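Local coordinates for protein anabena Tic22 (Anabaena sp., PDB 4EV1) that probably acts as a chaperone-like factor in protein transport, as a member of the Tic22-like family associated with thylakoids, at residues D167-G170 with L171-Q174; R139-P142 with D143-Y146; S3-Q6 with I7-K10; S215-Y218 with I219-L222. One frame throughout, in Å; residues are numbered along the deposited sequence.

Interaction 1. Residues D167-G170 with L171-Q174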
loop_
_atom_site.group_PDB
_atom_site.type_symbol
_atom_site.label_atom_id
_atom_site.label_comp_id
_atom_site.label_asym_id
_atom_site.label_seq_id
_atom_site.Cartn_x
_atom_site.Cartn_y
_atom_site.Cartn_z
ATOM N N ASP A 167 -7.361 -12.537 2.337
ATOM C CA ASP A 167 -7.546 -12.308 3.766
ATOM C C ASP A 167 -8.971 -11.800 4.051
ATOM O O ASP A 167 -9.549 -12.172 5.056
ATOM C CB ASP A 167 -6.562 -11.276 4.322
ATOM C CG ASP A 167 -5.149 -11.804 4.422
ATOM O OD1 ASP A 167 -4.934 -12.930 4.939
ATOM O OD2 ASP A 167 -4.259 -11.085 3.974
ATOM N N ALA A 168 -9.510 -10.930 3.197
ATOM C CA ALA A 168 -10.915 -10.484 3.356
ATOM C C ALA A 168 -11.878 -11.650 3.112
ATOM O O ALA A 168 -12.898 -11.757 3.809
ATOM C CB ALA A 168 -11.256 -9.335 2.439
ATOM N N GLN A 169 -11.582 -12.518 2.143
ATOM C CA GLN A 169 -12.482 -13.655 1.854
ATOM C C GLN A 169 -12.538 -14.574 3.058
ATOM O O GLN A 169 -13.585 -15.175 3.352
ATOM C CB GLN A 169 -12.054 -14.444 0.605
ATOM C CG GLN A 169 -12.782 -14.050 -0.703
ATOM C CD GLN A 169 -14.230 -14.571 -0.796
ATOM O OE1 GLN A 169 -15.129 -13.852 -1.252
ATOM N NE2 GLN A 169 -14.456 -15.809 -0.362
ATOM N N GLY A 170 -11.412 -14.674 3.762
ATOM C CA GLY A 170 -11.342 -15.449 4.994
ATOM C C GLY A 170 -12.314 -14.958 6.041
ATOM O O GLY A 170 -13.072 -15.752 6.586
ATOM N N LEU A 171 -12.296 -13.653 6.324
ATOM C CA LEU A 171 -13.237 -13.038 7.280
ATOM C C LEU A 171 -14.686 -13.110 6.808
ATOM O O LEU A 171 -15.580 -13.417 7.596
ATOM C CB LEU A 171 -12.877 -11.574 7.544
ATOM C CG LEU A 171 -13.732 -10.806 8.578
ATOM C CD1 LEU A 171 -13.729 -11.450 9.958
ATOM C CD2 LEU A 171 -13.211 -9.378 8.677
ATOM N N LEU A 172 -14.911 -12.861 5.516
ATOM C CA LEU A 172 -16.238 -13.036 4.928
ATOM C C LEU A 172 -16.808 -14.411 5.301
ATOM O O LEU A 172 -17.910 -14.507 5.850
ATOM C CB LEU A 172 -16.193 -12.893 3.410
ATOM C CG LEU A 172 -17.539 -13.055 2.709
ATOM C CD1 LEU A 172 -18.560 -12.149 3.365
ATOM C CD2 LEU A 172 -17.403 -12.772 1.227
ATOM N N GLY A 173 -16.018 -15.454 5.035
ATOM C CA GLY A 173 -16.368 -16.840 5.377
ATOM C C GLY A 173 -16.800 -17.038 6.824
ATOM O O GLY A 173 -17.727 -17.799 7.088
ATOM N N GLN A 174 -16.159 -16.336 7.762
ATOM C CA GLN A 174 -16.520 -16.426 9.195
ATOM C C GLN A 174 -17.826 -15.699 9.530
ATOM O O GLN A 174 -18.507 -16.062 10.486
ATOM C CB GLN A 174 -15.417 -15.867 10.096
ATOM C CG GLN A 174 -14.148 -16.707 10.150
ATOM C CD GLN A 174 -12.971 -15.958 10.762
ATOM O OE1 GLN A 174 -13.056 -15.439 11.873
ATOM N NE2 GLN A 174 -11.860 -15.905 10.035
#
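L172 lies over the preceding turn of the backbone, its CB 3.5 Å from A168 O. The two residues belong to helix 165-175, an amphipathic helix whose inner side rests on strands. A168, L171 and L172 supply that inner side: A168 and L171 meet strand 134-139, L171 also reaches strand 156-162 and L172 reaches I184. Both leucines send CG opposite the backbone N (chi1 -177° for L171, -180° for L172), which puts their methyl ends among these strand residues. Backbone bonding is firm in the middle, with L172 N to A168 O at 2.9 Å and G173 N to Q169 O at 3.0 Å. It is weak on either side of this pair, where L171 N to D167 O and Q174 N to G170 O both measure 3.4 Å. Q169 runs beside L172, pointing the same way, but it has two conformers and its approach to the leucine methyl is doubtful. At the start of the segment D167 OD2 forms a salt bridge with R216. At the other end the extended Q174 chain brings its NE2 to 3.7 Å from G170 O.

Interaction 2. Residues R139-P142 with D143-Y146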
loop_
_atom_site.group_PDB
_atom_site.type_symbol
_atom_site.label_atom_id
_atom_site.label_comp_id
_atom_site.label_asym_id
_atom_site.label_seq_id
_atom_site.Cartn_x
_atom_site.Cartn_y
_atom_site.Cartn_z
ATOM N N ARG A 139 -18.229 -6.364 5.012
ATOM C CA ARG A 139 -19.408 -5.678 5.546
ATOM C C ARG A 139 -20.450 -6.702 5.847
ATOM O O ARG A 139 -20.513 -7.738 5.182
ATOM C CB ARG A 139 -19.985 -4.701 4.536
ATOM C CG ARG A 139 -19.017 -3.664 4.017
ATOM C CD ARG A 139 -19.747 -2.692 3.128
ATOM N NE ARG A 139 -20.046 -3.248 1.816
ATOM C CZ ARG A 139 -20.388 -2.524 0.752
ATOM N NH1 ARG A 139 -20.479 -1.200 0.827
ATOM N NH2 ARG A 139 -20.628 -3.134 -0.405
ATOM N N PHE A 140 -21.273 -6.411 6.845
ATOM C CA PHE A 140 -22.418 -7.263 7.171
ATOM C C PHE A 140 -23.393 -7.393 5.971
ATOM O O PHE A 140 -23.995 -8.459 5.754
ATOM C CB PHE A 140 -23.146 -6.720 8.409
ATOM C CG PHE A 140 -22.368 -6.873 9.699
ATOM C CD1 PHE A 140 -22.175 -8.134 10.264
ATOM C CD2 PHE A 140 -21.821 -5.784 10.331
ATOM C CE1 PHE A 140 -21.431 -8.288 11.431
ATOM C CE2 PHE A 140 -21.085 -5.933 11.503
ATOM C CZ PHE A 140 -20.897 -7.173 12.054
ATOM N N ALA A 141 -23.543 -6.307 5.217
ATOM C CA ALA A 141 -24.340 -6.281 3.990
ATOM C C ALA A 141 -23.982 -4.996 3.258
ATOM O O ALA A 141 -23.460 -4.078 3.880
ATOM C CB ALA A 141 -25.863 -6.326 4.307
ATOM N N PRO A 142 -24.242 -4.921 1.938
ATOM C CA PRO A 142 -23.881 -3.725 1.158
ATOM C C PRO A 142 -24.302 -2.404 1.805
ATOM O O PRO A 142 -23.599 -1.405 1.691
ATOM C CB PRO A 142 -24.613 -3.933 -0.173
ATOM C CG PRO A 142 -24.723 -5.425 -0.311
ATOM C CD PRO A 142 -24.864 -5.962 1.101
ATOM N N ASP A 143 -25.436 -2.428 2.498
ATOM C CA ASP A 143 -26.018 -1.248 3.161
ATOM C C ASP A 143 -25.763 -1.234 4.671
ATOM O O ASP A 143 -26.395 -0.470 5.409
ATOM C CB ASP A 143 -27.537 -1.229 2.908
ATOM C CG ASP A 143 -28.139 -2.619 2.958
ATOM O OD1 ASP A 143 -28.133 -3.249 4.042
ATOM O OD2 ASP A 143 -28.572 -3.105 1.891
ATOM N N GLN A 144 -24.850 -2.071 5.148
ATOM C CA GLN A 144 -24.635 -2.186 6.590
ATOM C C GLN A 144 -23.162 -1.908 6.946
ATOM O O GLN A 144 -22.388 -1.557 6.068
ATOM C CB GLN A 144 -25.187 -3.538 7.080
ATOM C CG GLN A 144 -26.745 -3.502 7.201
ATOM C CD GLN A 144 -27.409 -4.861 7.405
ATOM O OE1 GLN A 144 -26.750 -5.916 7.415
ATOM N NE2 GLN A 144 -28.728 -4.841 7.577
ATOM N N GLY A 145 -22.805 -2.005 8.226
ATOM C CA GLY A 145 -21.511 -1.534 8.721
ATOM C C GLY A 145 -20.368 -2.494 8.469
ATOM O O GLY A 145 -20.577 -3.616 7.998
ATOM N N TYR A 146 -19.155 -2.044 8.784
ATOM C CA TYR A 146 -17.948 -2.848 8.652
ATOM C C TYR A 146 -17.863 -3.791 9.839
ATOM O O TYR A 146 -18.090 -3.369 10.973
ATOM C CB TYR A 146 -16.708 -1.949 8.586
ATOM C CG TYR A 146 -16.820 -1.079 7.408
ATOM C CD1 TYR A 146 -16.552 -1.577 6.158
ATOM C CD2 TYR A 146 -17.294 0.220 7.517
ATOM C CE1 TYR A 146 -16.707 -0.806 5.041
ATOM C CE2 TYR A 146 -17.469 1.001 6.393
ATOM C CZ TYR A 146 -17.180 0.480 5.160
ATOM O OH TYR A 146 -17.336 1.229 4.030
#
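The backbone doubles back on itself between R139 and Y146, which face each other as a single beta bridge. Next to this bridge F140 N donates to G145 O at 3.1 Å, a nearly linear bond with an N-H...O angle of 163°. At the far end a type I turn runs from A141 to Q144, where Q144 N meets A141 O at 2.8 Å from well above the carbonyl plane. G145 O also receives a CA-H contact from R139, so it meets two neighbouring residues of the incoming arm. Among the side chains, R139 and Y146 lie alongside and point the same way, with R139 CG 3.8 Å from Y146 CE1 and the guanidinium and ring planes 24° apart. The arginine chain bends at chi3 (-76°), and P142 O sits 3.2 Å above one face of the R139 guanidinium plane, displaced toward the edge of the group. Beyond the loop R139 makes a salt bridge to D183 and Y146 OH is hydrogen-bonded to Q185, which ties both to strand 183-188. With a serine in place of R139, D183 would probably lose its charged mate and Y146 the aliphatic arm that lies along its ring. The extended Q144 chain lies beside A141, its OE1 3.3 Å from A141 CB, while F140 meets the ring of H179. A bound buffer molecule, probably from crystallisation, lies about 3 Å from the Y146 side chain. The whole is a short surface loop following strand 134-139, closed hairpin-fashion by a type I beta turn.

Interaction 3. Residues S3-Q6 with I7-K10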
loop_
_atom_site.group_PDB
_atom_site.type_symbol
_atom_site.label_atom_id
_atom_site.label_comp_id
_atom_site.label_asym_id
_atom_site.label_seq_id
_atom_site.Cartn_x
_atom_site.Cartn_y
_atom_site.Cartn_z
ATOM N N SER A 3 -4.654 12.481 14.278
ATOM C CA SER A 3 -3.489 13.322 14.065
ATOM C C SER A 3 -2.658 12.766 12.909
ATOM O O SER A 3 -2.861 11.615 12.511
ATOM C CB SER A 3 -2.634 13.362 15.322
ATOM O OG SER A 3 -1.941 12.140 15.522
ATOM N N GLU A 4 -1.758 13.587 12.370
ATOM C CA GLU A 4 -0.752 13.127 11.406
ATOM C C GLU A 4 0.136 11.989 11.957
ATOM O O GLU A 4 0.525 11.084 11.205
ATOM C CB GLU A 4 0.131 14.294 10.932
ATOM C CG GLU A 4 -0.508 15.186 9.833
ATOM C CD GLU A 4 -0.653 14.475 8.456
ATOM O OE1 GLU A 4 0.155 14.768 7.545
ATOM O OE2 GLU A 4 -1.577 13.639 8.277
ATOM N N GLN A 5 0.458 12.025 13.254
ATOM C CA GLN A 5 1.214 10.935 13.844
ATOM C C GLN A 5 0.369 9.659 13.951
ATOM O O GLN A 5 0.870 8.561 13.702
ATOM C CB GLN A 5 1.812 11.307 15.207
ATOM C CG GLN A 5 2.647 10.173 15.828
ATOM C CD GLN A 5 3.850 9.750 14.968
ATOM O OE1 GLN A 5 4.460 10.573 14.247
ATOM N NE2 GLN A 5 4.195 8.456 15.036
ATOM N N GLN A 6 -0.900 9.794 14.299
ATOM C CA GLN A 6 -1.781 8.633 14.335
ATOM C C GLN A 6 -1.966 7.994 12.958
ATOM O O GLN A 6 -1.990 6.777 12.857
ATOM C CB GLN A 6 -3.147 9.000 14.905
ATOM C CG GLN A 6 -3.087 9.267 16.408
ATOM C CD GLN A 6 -4.391 9.847 16.952
ATOM O OE1 GLN A 6 -4.955 10.781 16.385
ATOM N NE2 GLN A 6 -4.865 9.288 18.059
ATOM N N ILE A 7 -2.163 8.815 11.925
ATOM C CA ILE A 7 -2.308 8.342 10.555
ATOM C C ILE A 7 -1.011 7.632 10.119
ATOM O O ILE A 7 -1.074 6.531 9.579
ATOM C CB ILE A 7 -2.676 9.493 9.579
ATOM C CG1 ILE A 7 -4.071 10.029 9.905
ATOM C CG2 ILE A 7 -2.641 9.041 8.162
ATOM C CD1 ILE A 7 -4.578 11.104 8.938
ATOM N N LYS A 8 0.149 8.227 10.417
ATOM C CA LYS A 8 1.429 7.587 10.079
ATOM C C LYS A 8 1.540 6.199 10.722
ATOM O O LYS A 8 1.935 5.254 10.060
ATOM C CB LYS A 8 2.642 8.479 10.438
ATOM C CG LYS A 8 3.970 7.709 10.585
ATOM C CD LYS A 8 5.151 8.615 10.720
ATOM C CE LYS A 8 6.499 7.886 10.566
ATOM N NZ LYS A 8 6.664 6.716 11.488
ATOM N N GLU A 9 1.156 6.066 11.991
ATOM C CA GLU A 9 1.313 4.786 12.681
ATOM C C GLU A 9 0.388 3.702 12.134
ATOM O O GLU A 9 0.733 2.533 12.197
ATOM C CB GLU A 9 1.046 4.932 14.175
ATOM C CG GLU A 9 2.116 5.685 14.909
ATOM C CD GLU A 9 1.713 6.006 16.355
ATOM O OE1 GLU A 9 0.793 5.327 16.893
ATOM O OE2 GLU A 9 2.322 6.931 16.942
ATOM N N LYS A 10 -0.780 4.096 11.617
ATOM C CA LYS A 10 -1.700 3.160 10.965
ATOM C C LYS A 10 -1.094 2.708 9.639
ATOM O O LYS A 10 -1.042 1.520 9.348
ATOM C CB LYS A 10 -3.085 3.785 10.742
ATOM C CG LYS A 10 -3.928 3.963 12.046
ATOM C CD LYS A 10 -5.330 4.355 11.723
ATOM C CE LYS A 10 -6.150 4.595 12.968
ATOM N NZ LYS A 10 -6.156 3.391 13.813
HETATM O O HOH W 1 7.298 7.604 14.166
#
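I7 packs closely on the start of its own helix, its CG1 3.3 Å from S3 O, the same carbonyl that accepts from I7 N at 2.9 Å. This is the buried part: the isoleucine is wedged between helix 85-94, where it meets Y89, and helix 189-198, where it meets L193 and L196. E4 crosses its CD1 at an angle, and the carboxylate goes on to Y89 OH and the Q93 amide. A capping box closes the N-terminus of helix 4-11 here. S3 OG, as N-cap, accepts from Q6 N at 2.8 Å, while Q6 OE1 takes S3 N in the plane of its carbonyl, on a lone pair, at 2.7 Å. Each N-H thus gains a side-chain acceptor. The solvent side is looser, held by polar ends. Q5 and E9 cross at about a right angle; a bend at chi2 (60°) lets Q5 NE2 donate to the anti lone pair of E9 OE2 at 3.1 Å, in its own amide plane, with amide and carboxylate turned 58° apart. K8 runs beside Q5 and past helix 85-94, bending at its end toward D12, its salt-bridge partner, and a water accepts from K8 NZ at 2.9 Å and, weakly, from Q5 NE2.

Interaction 4. Residues S215-Y218 with I219-L222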
loop_
_atom_site.group_PDB
_atom_site.type_symbol
_atom_site.label_atom_id
_atom_site.label_comp_id
_atom_site.label_asym_id
_atom_site.label_seq_id
_atom_site.Cartn_x
_atom_site.Cartn_y
_atom_site.Cartn_z
ATOM N N SER A 215 3.894 -10.191 3.148
ATOM C CA SER A 215 4.492 -9.086 3.917
ATOM C C SER A 215 4.458 -9.365 5.424
ATOM O O SER A 215 5.372 -8.987 6.158
ATOM C CB SER A 215 3.788 -7.765 3.558
ATOM O OG SER A 215 4.298 -7.277 2.326
ATOM N N ARG A 216 3.361 -9.957 5.904
ATOM C CA ARG A 216 3.243 -10.271 7.338
ATOM C C ARG A 216 4.336 -11.264 7.745
ATOM O O ARG A 216 4.989 -11.073 8.770
ATOM C CB ARG A 216 1.865 -10.862 7.671
ATOM C CG ARG A 216 0.734 -9.835 7.564
ATOM C CD ARG A 216 -0.484 -10.316 8.298
ATOM N NE ARG A 216 -0.940 -11.667 7.898
ATOM C CZ ARG A 216 -1.804 -11.927 6.913
ATOM N NH1 ARG A 216 -2.274 -10.956 6.130
ATOM N NH2 ARG A 216 -2.202 -13.180 6.683
ATOM N N GLU A 217 4.522 -12.291 6.921
ATOM C CA GLU A 217 5.557 -13.306 7.091
ATOM C C GLU A 217 6.957 -12.663 7.031
ATOM O O GLU A 217 7.760 -12.882 7.919
ATOM C CB GLU A 217 5.427 -14.373 6.002
ATOM C CG GLU A 217 6.483 -15.520 6.067
ATOM C CD GLU A 217 6.355 -16.564 4.930
ATOM O OE1 GLU A 217 5.651 -16.327 3.925
ATOM O OE2 GLU A 217 7.017 -17.622 5.027
ATOM N N TYR A 218 7.216 -11.845 6.017
ATOM C CA TYR A 218 8.498 -11.155 5.908
ATOM C C TYR A 218 8.814 -10.316 7.138
ATOM O O TYR A 218 9.944 -10.335 7.635
ATOM C CB TYR A 218 8.530 -10.269 4.675
ATOM C CG TYR A 218 9.803 -9.496 4.533
ATOM C CD1 TYR A 218 10.980 -10.155 4.196
ATOM C CD2 TYR A 218 9.844 -8.130 4.766
ATOM C CE1 TYR A 218 12.147 -9.486 4.080
ATOM C CE2 TYR A 218 11.046 -7.429 4.653
ATOM C CZ TYR A 218 12.180 -8.113 4.306
ATOM O OH TYR A 218 13.386 -7.490 4.204
ATOM N N ILE A 219 7.813 -9.566 7.609
ATOM C CA ILE A 219 7.976 -8.668 8.737
ATOM C C ILE A 219 8.320 -9.460 9.987
ATOM O O ILE A 219 9.162 -9.017 10.752
ATOM C CB ILE A 219 6.716 -7.809 8.993
ATOM C CG1 ILE A 219 6.626 -6.676 8.002
ATOM C CG2 ILE A 219 6.701 -7.214 10.406
ATOM C CD1 ILE A 219 5.202 -6.123 7.929
ATOM N N ARG A 220 7.728 -10.644 10.152
ATOM C CA ARG A 220 8.064 -11.510 11.281
ATOM C C ARG A 220 9.548 -11.927 11.280
ATOM O O ARG A 220 10.019 -12.350 12.305
ATOM C CB ARG A 220 7.185 -12.788 11.345
ATOM C CG ARG A 220 5.772 -12.546 11.800
ATOM C CD ARG A 220 4.952 -13.877 11.938
ATOM N NE ARG A 220 3.898 -13.956 10.918
ATOM C CZ ARG A 220 3.740 -14.943 10.039
ATOM N NH1 ARG A 220 4.537 -16.009 10.038
ATOM N NH2 ARG A 220 2.753 -14.882 9.172
ATOM N N THR A 221 10.264 -11.809 10.151
ATOM C CA THR A 221 11.697 -12.196 10.089
ATOM C C THR A 221 12.678 -11.123 10.605
ATOM O O THR A 221 13.895 -11.372 10.745
ATOM C CB THR A 221 12.143 -12.599 8.657
ATOM O OG1 THR A 221 12.278 -11.432 7.818
ATOM C CG2 THR A 221 11.179 -13.654 8.032
ATOM N N LEU A 222 12.150 -9.934 10.840
ATOM C CA LEU A 222 12.960 -8.743 11.059
ATOM C C LEU A 222 13.226 -8.483 12.546
ATOM O O LEU A 222 12.366 -8.778 13.366
ATOM C CB LEU A 222 12.235 -7.538 10.474
ATOM C CG LEU A 222 12.030 -7.512 8.981
ATOM C CD1 LEU A 222 11.365 -6.163 8.605
ATOM C CD2 LEU A 222 13.353 -7.737 8.237
#
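Y218 O is gripped by two donors of one residue, T221 OG1 at 2.6 Å and T221 N at 2.9 Å. The hydroxyl comes in the plane of the carbonyl, whereas the amide N stands well above it, so the two bonds approach from distinct directions. T221 achieves this by placing OG1 between its backbone N and carbonyl carbon (chi1 75°). Its CG2 then rests 3.5 Å from E217 O. Upstream the bonding is of the regular helical kind, with I219 N on S215 O at 2.9 Å and R220 N on R216 O at 3.1 Å. R220 bends back along the helix and lays one guanidinium face over E217 CA, 3.8 Å from the plane. R216 NH1 is hydrogen-bonded to P211 O, and S215 OG bonds to Y17 OH. The Y218 ring crosses L222 obliquely, with Y218 CZ 4.1 Å from L222 CD2, and also touches Y17 of strand 15-20. Reducing Y218 to an alanine would probably leave the L222 methyls and Y17 without the ring they lean on, opening a gap between helix and strand. After R220 the bonds shorten in span: T221 N returns to Y218 O and L222 N to I219 O, three residues back instead of four, a pattern typical of a chain leaving the C-terminal turn of a helix.

Overall arrangement
Interactions 1 and 4 are joined directly: D167 OD2 and R216 NH1 form a salt bridge of 2.9 Å between helices 165-175 and 213-220, although the centres of the two interactions lie 21 Å apart. Interactions 1 and 2 sit on the same side of the chain's centre, 14 Å apart between centres and about 5 Å between nearest atoms, and both border strand 183-188: L172 and Q169 through I184, R139 through D183. Interaction 3 stands apart, its centre 27 Å from that of interaction 1 and 22 Å from that of interaction 4. The sulfate, buffer and ethanediol molecules near Q169, Y146 and S215 probably come from the crystallisation liquor, so no function can be inferred from them.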